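Local coordinates for transcriptional regulator, LacI family (Burkholderia phymatum, PDB 2RGY), which probably controls gene transcription as a LacI-family regulator, its periplasmic-binding-protein-like part likely sensing a sugar or similar small effector, at residues Gly9-Phe18 against Arg39-Cys47; Leu103-Asp111 against Leu247-Leu255. One frame throughout, in Å; residues are numbered along the deposited sequence.

Contact 1: residues Gly9-Phe18 against Arg39-Cys47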
loop_
_atom_site.group_PDB
_atom_site.type_symbol
_atom_site.label_atom_id
_atom_site.label_comp_id
_atom_site.label_asym_id
_atom_site.label_seq_id
_atom_site.Cartn_x
_atom_site.Cartn_y
_atom_site.Cartn_z
ATOM N N GLY A 9 16.148 -1.771 -23.040
ATOM C CA GLY A 9 15.917 -0.562 -22.267
ATOM C C GLY A 9 14.922 -0.755 -21.132
ATOM O O GLY A 9 14.330 0.212 -20.647
ATOM N N ILE A 10 14.736 -2.005 -20.715
ATOM C CA ILE A 10 13.810 -2.332 -19.631
ATOM C C ILE A 10 14.443 -3.275 -18.620
ATOM O O ILE A 10 15.137 -4.227 -18.983
ATOM C CB ILE A 10 12.534 -3.062 -20.132
ATOM C CG1 ILE A 10 12.003 -2.426 -21.413
ATOM C CG2 ILE A 10 11.468 -3.024 -19.060
ATOM C CD1 ILE A 10 11.763 -0.957 -21.321
ATOM N N ILE A 11 14.197 -3.006 -17.348
ATOM C CA ILE A 11 14.686 -3.867 -16.293
ATOM C C ILE A 11 13.436 -4.488 -15.695
ATOM O O ILE A 11 12.421 -3.816 -15.541
ATOM C CB ILE A 11 15.485 -3.067 -15.234
ATOM C CG1 ILE A 11 16.901 -2.812 -15.762
ATOM C CG2 ILE A 11 15.537 -3.830 -13.912
ATOM C CD1 ILE A 11 17.828 -2.129 -14.771
ATOM N N GLY A 12 13.483 -5.780 -15.403
ATOM C CA GLY A 12 12.318 -6.430 -14.831
ATOM C C GLY A 12 12.363 -6.396 -13.319
ATOM O O GLY A 12 13.444 -6.380 -12.743
ATOM N N LEU A 13 11.199 -6.379 -12.677
ATOM C CA LEU A 13 11.126 -6.345 -11.222
ATOM C C LEU A 13 10.056 -7.277 -10.666
ATOM O O LEU A 13 8.886 -7.174 -11.030
ATOM C CB LEU A 13 10.828 -4.924 -10.735
ATOM C CG LEU A 13 10.403 -4.793 -9.266
ATOM C CD1 LEU A 13 11.514 -5.273 -8.342
ATOM C CD2 LEU A 13 10.062 -3.338 -8.968
ATOM N N PHE A 14 10.454 -8.189 -9.790
ATOM C CA PHE A 14 9.481 -9.078 -9.178
ATOM C C PHE A 14 9.292 -8.734 -7.704
ATOM O O PHE A 14 10.261 -8.580 -6.962
ATOM C CB PHE A 14 9.902 -10.540 -9.256
ATOM C CG PHE A 14 8.994 -11.454 -8.480
ATOM C CD1 PHE A 14 7.798 -11.899 -9.037
ATOM C CD2 PHE A 14 9.306 -11.821 -7.165
ATOM C CE1 PHE A 14 6.912 -12.702 -8.298
ATOM C CE2 PHE A 14 8.431 -12.621 -6.412
ATOM C CZ PHE A 14 7.229 -13.063 -6.983
ATOM N N VAL A 15 8.037 -8.613 -7.298
ATOM C CA VAL A 15 7.684 -8.351 -5.913
ATOM C C VAL A 15 6.554 -9.341 -5.635
ATOM O O VAL A 15 5.698 -9.581 -6.496
ATOM C CB VAL A 15 7.187 -6.906 -5.692
ATOM C CG1 VAL A 15 8.323 -5.927 -5.912
ATOM C CG2 VAL A 15 6.031 -6.603 -6.630
ATOM N N PRO A 16 6.545 -9.945 -4.444
ATOM C CA PRO A 16 5.497 -10.913 -4.106
ATOM C C PRO A 16 4.082 -10.346 -4.039
ATOM O O PRO A 16 3.114 -11.110 -4.020
ATOM C CB PRO A 16 5.968 -11.477 -2.773
ATOM C CG PRO A 16 6.730 -10.331 -2.172
ATOM C CD PRO A 16 7.506 -9.795 -3.338
ATOM N N THR A 17 3.960 -9.019 -4.016
ATOM C CA THR A 17 2.651 -8.362 -3.949
ATOM C C THR A 17 2.814 -6.847 -4.087
ATOM O O THR A 17 3.871 -6.309 -3.770
ATOM C CB THR A 17 1.945 -8.684 -2.603
ATOM O OG1 THR A 17 0.614 -8.149 -2.603
ATOM C CG2 THR A 17 2.727 -8.093 -1.435
ATOM N N PHE A 18 1.783 -6.168 -4.583
ATOM C CA PHE A 18 1.825 -4.715 -4.750
ATOM C C PHE A 18 1.379 -3.996 -3.486
ATOM O O PHE A 18 1.465 -2.773 -3.406
ATOM C CB PHE A 18 0.906 -4.274 -5.892
ATOM C CG PHE A 18 1.376 -4.687 -7.251
ATOM C CD1 PHE A 18 2.459 -4.045 -7.851
ATOM C CD2 PHE A 18 0.718 -5.703 -7.948
ATOM C CE1 PHE A 18 2.891 -4.406 -9.138
ATOM C CE2 PHE A 18 1.131 -6.083 -9.236
ATOM C CZ PHE A 18 2.224 -5.431 -9.838
ATOM N N ARG A 39 14.891 5.043 -18.769
ATOM C CA ARG A 39 14.495 3.682 -19.091
ATOM C C ARG A 39 13.287 3.249 -18.263
ATOM O O ARG A 39 12.908 3.930 -17.313
ATOM C CB ARG A 39 15.685 2.738 -18.910
ATOM C CG ARG A 39 16.770 2.988 -19.966
ATOM C CD ARG A 39 17.994 2.115 -19.768
ATOM N NE ARG A 39 18.968 2.237 -20.857
ATOM C CZ ARG A 39 19.916 3.170 -20.936
ATOM N NH1 ARG A 39 20.039 4.098 -19.995
ATOM N NH2 ARG A 39 20.775 3.150 -21.944
ATOM N N HIS A 40 12.695 2.114 -18.618
ATOM C CA HIS A 40 11.487 1.639 -17.956
ATOM C C HIS A 40 11.582 0.378 -17.097
ATOM O O HIS A 40 12.562 -0.364 -17.136
ATOM C CB HIS A 40 10.397 1.419 -19.001
ATOM C CG HIS A 40 10.156 2.596 -19.894
ATOM N ND1 HIS A 40 11.046 2.989 -20.872
ATOM C CD2 HIS A 40 9.101 3.438 -19.985
ATOM C CE1 HIS A 40 10.546 4.018 -21.531
ATOM N NE2 HIS A 40 9.367 4.310 -21.015
ATOM N N VAL A 41 10.528 0.139 -16.333
ATOM C CA VAL A 41 10.468 -1.025 -15.475
ATOM C C VAL A 41 9.197 -1.820 -15.753
ATOM O O VAL A 41 8.104 -1.262 -15.865
ATOM C CB VAL A 41 10.475 -0.617 -13.996
ATOM C CG1 VAL A 41 9.291 0.281 -13.715
ATOM C CG2 VAL A 41 10.434 -1.846 -13.105
ATOM N N VAL A 42 9.361 -3.124 -15.899
ATOM C CA VAL A 42 8.242 -4.018 -16.103
ATOM C C VAL A 42 8.110 -4.721 -14.763
ATOM O O VAL A 42 9.090 -5.261 -14.248
ATOM C CB VAL A 42 8.533 -5.063 -17.192
ATOM C CG1 VAL A 42 7.553 -6.227 -17.069
ATOM C CG2 VAL A 42 8.402 -4.419 -18.563
ATOM N N VAL A 43 6.916 -4.692 -14.184
ATOM C CA VAL A 43 6.706 -5.334 -12.897
ATOM C C VAL A 43 5.915 -6.620 -13.042
ATOM O O VAL A 43 5.060 -6.752 -13.925
ATOM C CB VAL A 43 5.953 -4.412 -11.908
ATOM C CG1 VAL A 43 5.847 -5.090 -10.537
ATOM C CG2 VAL A 43 6.678 -3.088 -11.781
ATOM N N ALA A 44 6.215 -7.567 -12.163
ATOM C CA ALA A 44 5.533 -8.844 -12.158
ATOM C C ALA A 44 5.382 -9.299 -10.709
ATOM O O ALA A 44 6.272 -9.079 -9.890
ATOM C CB ALA A 44 6.332 -9.856 -12.948
ATOM N N THR A 45 4.243 -9.902 -10.393
ATOM C CA THR A 45 3.996 -10.409 -9.053
ATOM C C THR A 45 3.436 -11.819 -9.177
ATOM O O THR A 45 3.176 -12.291 -10.284
ATOM C CB THR A 45 3.001 -9.527 -8.283
ATOM O OG1 THR A 45 2.920 -9.995 -6.929
ATOM C CG2 THR A 45 1.611 -9.579 -8.923
ATOM N N GLY A 46 3.262 -12.499 -8.049
ATOM C CA GLY A 46 2.744 -13.855 -8.096
ATOM C C GLY A 46 1.295 -13.965 -8.542
ATOM O O GLY A 46 0.418 -13.329 -7.953
ATOM N N CYS A 47 1.055 -14.789 -9.567
ATOM C CA CYS A 47 -0.279 -15.028 -10.137
ATOM C C CYS A 47 -0.582 -16.528 -10.281
ATOM O O CYS A 47 0.331 -17.356 -10.372
ATOM C CB CYS A 47 -0.396 -14.413 -11.545
ATOM S SG CYS A 47 -0.167 -12.632 -11.675
HETATM O O HOH W 1 13.162 1.828 -22.334
HETATM O O HOH W 2 0.673 -11.744 -5.301
#

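Contact 2: residues Leu103-Asp111 against Leu247-Leu255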
loop_
_atom_site.group_PDB
_atom_site.type_symbol
_atom_site.label_atom_id
_atom_site.label_comp_id
_atom_site.label_asym_id
_atom_site.label_seq_id
_atom_site.Cartn_x
_atom_site.Cartn_y
_atom_site.Cartn_z
ATOM N N LEU A 103 27.399 -15.239 -5.425
ATOM C CA LEU A 103 27.822 -13.929 -5.926
ATOM C C LEU A 103 27.318 -12.855 -4.972
ATOM O O LEU A 103 26.351 -12.155 -5.264
ATOM C CB LEU A 103 27.239 -13.683 -7.318
ATOM C CG LEU A 103 28.017 -12.676 -8.158
ATOM C CD1 LEU A 103 29.282 -13.363 -8.662
ATOM C CD2 LEU A 103 27.190 -12.194 -9.330
ATOM N N PRO A 104 27.976 -12.712 -3.816
ATOM C CA PRO A 104 27.645 -11.748 -2.762
ATOM C C PRO A 104 27.224 -10.332 -3.144
ATOM O O PRO A 104 26.206 -9.845 -2.650
ATOM C CB PRO A 104 28.887 -11.765 -1.883
ATOM C CG PRO A 104 29.305 -13.218 -1.979
ATOM C CD PRO A 104 29.166 -13.502 -3.449
ATOM N N ASP A 105 27.960 -9.637 -4.002
ATOM C CA ASP A 105 27.500 -8.284 -4.267
ATOM C C ASP A 105 26.234 -8.175 -5.107
ATOM O O ASP A 105 25.807 -7.076 -5.434
ATOM C CB ASP A 105 28.613 -7.392 -4.828
ATOM C CG ASP A 105 29.344 -8.015 -5.955
ATOM O OD1 ASP A 105 28.662 -8.586 -6.833
ATOM O OD2 ASP A 105 30.596 -7.920 -5.975
ATOM N N ALA A 106 25.620 -9.311 -5.427
ATOM C CA ALA A 106 24.360 -9.315 -6.169
ATOM C C ALA A 106 23.252 -9.319 -5.109
ATOM O O ALA A 106 22.060 -9.352 -5.424
ATOM C CB ALA A 106 24.255 -10.562 -7.036
ATOM N N SER A 107 23.673 -9.287 -3.847
ATOM C CA SER A 107 22.765 -9.294 -2.707
ATOM C C SER A 107 22.853 -8.004 -1.888
ATOM O O SER A 107 23.938 -7.576 -1.486
ATOM C CB SER A 107 23.073 -10.487 -1.795
ATOM O OG SER A 107 22.352 -10.385 -0.578
ATOM N N PHE A 108 21.694 -7.391 -1.663
ATOM C CA PHE A 108 21.593 -6.163 -0.884
ATOM C C PHE A 108 20.612 -6.452 0.241
ATOM O O PHE A 108 19.406 -6.573 0.021
ATOM C CB PHE A 108 21.119 -5.026 -1.777
ATOM C CG PHE A 108 22.198 -4.508 -2.683
ATOM C CD1 PHE A 108 22.922 -3.359 -2.338
ATOM C CD2 PHE A 108 22.540 -5.201 -3.854
ATOM C CE1 PHE A 108 23.978 -2.908 -3.140
ATOM C CE2 PHE A 108 23.596 -4.765 -4.666
ATOM C CZ PHE A 108 24.318 -3.613 -4.312
ATOM N N CYS A 109 21.143 -6.572 1.451
ATOM C CA CYS A 109 20.322 -6.924 2.600
ATOM C C CYS A 109 20.689 -6.141 3.850
ATOM O O CYS A 109 21.859 -5.978 4.164
ATOM C CB CYS A 109 20.489 -8.429 2.868
ATOM S SG CYS A 109 19.206 -9.222 3.878
ATOM N N PRO A 110 19.686 -5.648 4.587
ATOM C CA PRO A 110 20.018 -4.903 5.801
ATOM C C PRO A 110 20.423 -5.887 6.905
ATOM O O PRO A 110 20.410 -7.103 6.703
ATOM C CB PRO A 110 18.715 -4.179 6.117
ATOM C CG PRO A 110 17.687 -5.186 5.711
ATOM C CD PRO A 110 18.227 -5.702 4.382
ATOM N N ASP A 111 20.781 -5.359 8.068
ATOM C CA ASP A 111 21.185 -6.198 9.187
ATOM C C ASP A 111 19.964 -6.569 10.035
ATOM O O ASP A 111 19.672 -5.908 11.025
ATOM C CB ASP A 111 22.214 -5.448 10.038
ATOM C CG ASP A 111 22.805 -6.311 11.133
ATOM O OD1 ASP A 111 23.785 -5.872 11.775
ATOM O OD2 ASP A 111 22.292 -7.426 11.356
ATOM N N LEU A 247 18.736 0.748 0.385
ATOM C CA LEU A 247 19.248 -0.508 -0.147
ATOM C C LEU A 247 18.708 -0.755 -1.551
ATOM O O LEU A 247 19.433 -1.236 -2.424
ATOM C CB LEU A 247 18.896 -1.672 0.787
ATOM C CG LEU A 247 19.752 -1.741 2.065
ATOM C CD1 LEU A 247 19.204 -2.793 3.020
ATOM C CD2 LEU A 247 21.203 -2.055 1.697
ATOM N N THR A 248 17.448 -0.405 -1.778
ATOM C CA THR A 248 16.846 -0.590 -3.092
ATOM C C THR A 248 17.538 0.338 -4.095
ATOM O O THR A 248 17.911 -0.073 -5.189
ATOM C CB THR A 248 15.330 -0.270 -3.085
ATOM O OG1 THR A 248 14.649 -1.140 -2.174
ATOM C CG2 THR A 248 14.752 -0.461 -4.470
ATOM N N GLN A 249 17.703 1.596 -3.718
ATOM C CA GLN A 249 18.349 2.556 -4.588
ATOM C C GLN A 249 19.724 2.035 -5.012
ATOM O O GLN A 249 20.078 2.069 -6.190
ATOM C CB GLN A 249 18.479 3.897 -3.859
ATOM C CG GLN A 249 19.269 4.940 -4.612
ATOM C CD GLN A 249 19.319 6.254 -3.871
ATOM O OE1 GLN A 249 19.786 6.325 -2.729
ATOM N NE2 GLN A 249 18.836 7.303 -4.511
ATOM N N ASN A 250 20.487 1.534 -4.050
ATOM C CA ASN A 250 21.812 1.013 -4.335
ATOM C C ASN A 250 21.795 -0.326 -5.083
ATOM O O ASN A 250 22.652 -0.581 -5.936
ATOM C CB ASN A 250 22.608 0.917 -3.029
ATOM C CG ASN A 250 23.133 2.273 -2.575
ATOM O OD1 ASN A 250 24.168 2.738 -3.058
ATOM N ND2 ASN A 250 22.409 2.924 -1.667
ATOM N N ALA A 251 20.820 -1.175 -4.782
ATOM C CA ALA A 251 20.712 -2.456 -5.462
ATOM C C ALA A 251 20.405 -2.197 -6.936
ATOM O O ALA A 251 20.993 -2.809 -7.819
ATOM C CB ALA A 251 19.593 -3.296 -4.837
ATOM N N VAL A 252 19.493 -1.267 -7.198
ATOM C CA VAL A 252 19.121 -0.944 -8.567
ATOM C C VAL A 252 20.238 -0.201 -9.304
ATOM O O VAL A 252 20.435 -0.412 -10.494
ATOM C CB VAL A 252 17.815 -0.129 -8.605
ATOM C CG1 VAL A 252 17.487 0.264 -10.031
ATOM C CG2 VAL A 252 16.675 -0.966 -8.030
ATOM N N ARG A 253 20.968 0.663 -8.603
ATOM C CA ARG A 253 22.077 1.383 -9.230
ATOM C C ARG A 253 23.177 0.401 -9.631
ATOM O O ARG A 253 23.753 0.510 -10.714
ATOM C CB ARG A 253 22.635 2.441 -8.280
ATOM C CG ARG A 253 21.745 3.668 -8.186
ATOM C CD ARG A 253 22.306 4.706 -7.232
ATOM N NE ARG A 253 21.522 5.936 -7.282
ATOM C CZ ARG A 253 21.726 6.990 -6.503
ATOM N NH1 ARG A 253 22.693 6.970 -5.595
ATOM N NH2 ARG A 253 20.970 8.066 -6.639
ATOM N N TRP A 254 23.456 -0.562 -8.757
ATOM C CA TRP A 254 24.467 -1.577 -9.024
ATOM C C TRP A 254 24.098 -2.308 -10.309
ATOM O O TRP A 254 24.945 -2.524 -11.176
ATOM C CB TRP A 254 24.530 -2.581 -7.874
ATOM C CG TRP A 254 25.558 -3.654 -8.070
ATOM C CD1 TRP A 254 26.904 -3.543 -7.861
ATOM C CD2 TRP A 254 25.330 -4.995 -8.530
ATOM N NE1 TRP A 254 27.529 -4.735 -8.162
ATOM C CE2 TRP A 254 26.583 -5.642 -8.578
ATOM C CE3 TRP A 254 24.186 -5.715 -8.910
ATOM C CZ2 TRP A 254 26.730 -6.980 -8.993
ATOM C CZ3 TRP A 254 24.329 -7.049 -9.323
ATOM C CH2 TRP A 254 25.592 -7.662 -9.359
ATOM N N LEU A 255 22.822 -2.667 -10.428
ATOM C CA LEU A 255 22.326 -3.375 -11.602
ATOM C C LEU A 255 22.421 -2.500 -12.851
ATOM O O LEU A 255 22.810 -2.964 -13.919
ATOM C CB LEU A 255 20.876 -3.810 -11.364
ATOM C CG LEU A 255 20.213 -4.667 -12.442
ATOM C CD1 LEU A 255 21.008 -5.957 -12.614
ATOM C CD2 LEU A 255 18.766 -4.962 -12.056
#

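Contact 1: residues Gly9-Phe18 against Arg39-Cys47
The carbonyl oxygen of Gly9 is gripped twice: His40 N donates to it from across the strand pair at 3.2 Å, and a water donates to it at 2.6 Å from Gly9 O. That same water bonds His40 ND1, which ties the ring to the backbone of Gly9. The imidazole has a stronger partner beyond the pair, Phe62 of the second subunit, whose carbonyl O is bonded to His40 NE2 and whose ring stacks on it. From Gly9 onward the two strands run parallel, and their N-H and C=O groups alternate in a ladder that ends at Val15 N and Ala44 O. There Thr45 takes over: with OG1 anti to the backbone N (chi1 -174°), the hydroxyl donates to Val15 O at 2.8 Å. This adds a side-chain bond to the backbone ladder just after its last rung.

On the side of the sheet carrying Ile10, Val42 and Ala44, Ile10 CG2 presses on Val42 CG2 at 3.4 Å, tighter than usual, while Ile10 CD1 rests on His40 CB at 3.6 Å. Phe14 slants its ring past Ala44 O toward the backbone of Thr45 and Gly46. Among the residues of the other side, Leu13 CB meets Val41 CG2 at 3.9 Å. Phe18, approaching Val43 from the opposite direction, brings CE1 to 3.3 Å from Val43 CG1 and CE2 to 3.5 Å from Thr45 CG2.

The strands belong to a beta-alpha-beta unit whose helix, 21-36, meets Ile11 and Val41; helix 52-65 covers Phe14, Val42 and Ala44. Val41 to Val43 pair antiparallel with a strand of the second subunit, continuing the sheet. Strand 40-44 is thus bonded along both edges, and the Gly9-bound water and Phe62 of the second subunit together fix the His40 ring.

Contact 2: residues Leu103-Asp111 against Leu247-Leu255
Phe108 lies flat on helix 244-260, with Ala251 CA over the centre of one face in a CH-pi contact; Ala251 CB sits 3.6 Å from Phe108 CG. Trp254 receives the carbonyl of Asp105 over the centre of one of its faces, and Asp105 O comes to 3.5 Å from Trp254 CE2. The two rings meet obliquely, their planes 54° apart, and Phe108 CZ reaches Trp254 CB at 3.7 Å.

Trp254 extends with CG anti to its backbone nitrogen (chi1 -180°), which lays the indole against the short 3-10 turn at Pro104-Ala106. Beyond the carbonyl, Asp105 OD1 approaches Trp254 CZ2 at 3.3 Å, the carboxylate inclined 43° to the indole. Ala106 touches the six-membered ring off-centre through CA, and its CB is 3.9 Å from Trp254 CH2. Arg268 joins both partners, since it hydrogen-bonds Asp105 O and makes a cation-pi contact with Trp254.

One helical turn before Ala251, Leu247 pushes its CD1 methyl against Pro110. The fit is close, with Leu247 CD1 3.4 Å from both Pro110 CB and Pro110 CD. No hydrogen bond joins the two segments directly; ring, CH-pi and aliphatic packing make up the contact.

Strand 107-108 is the last strand of the five-stranded parallel sheet in this chain, bonded through its backbone to strand 93-96. Val94 of that strand touches Phe108, Ala251 and Leu255, placing helix 244-260 against the sheet beside its edge. The helix's further side, at Thr248 and Val252, packs on helix 21-36, while Pro110 leads into helix 112-125, which Asp111 caps at its N terminus.

Overall arrangement
The two contacts lie in series along the chain, with centres about 16 Å apart, and both reach the same parallel sheet. Contact 1 pairs the strands 40-44 and 10-14 at one side of it; contact 2 holds the opposite end strand, 107-108, to helix 244-260. That helix connects the two: Leu255 CD2 packs on Ile11 CG2 at 3.9 Å. Helix 244-260 follows strand 238-241 of the second, mixed sheet, so the chain returns to cover the first sheet, as in type I periplasmic-binding-protein folds. Contact 1 lies at the edge of the sheet that continues into the second subunit, whereas contact 2 lies where the chain passes between the two sheet-centred domains.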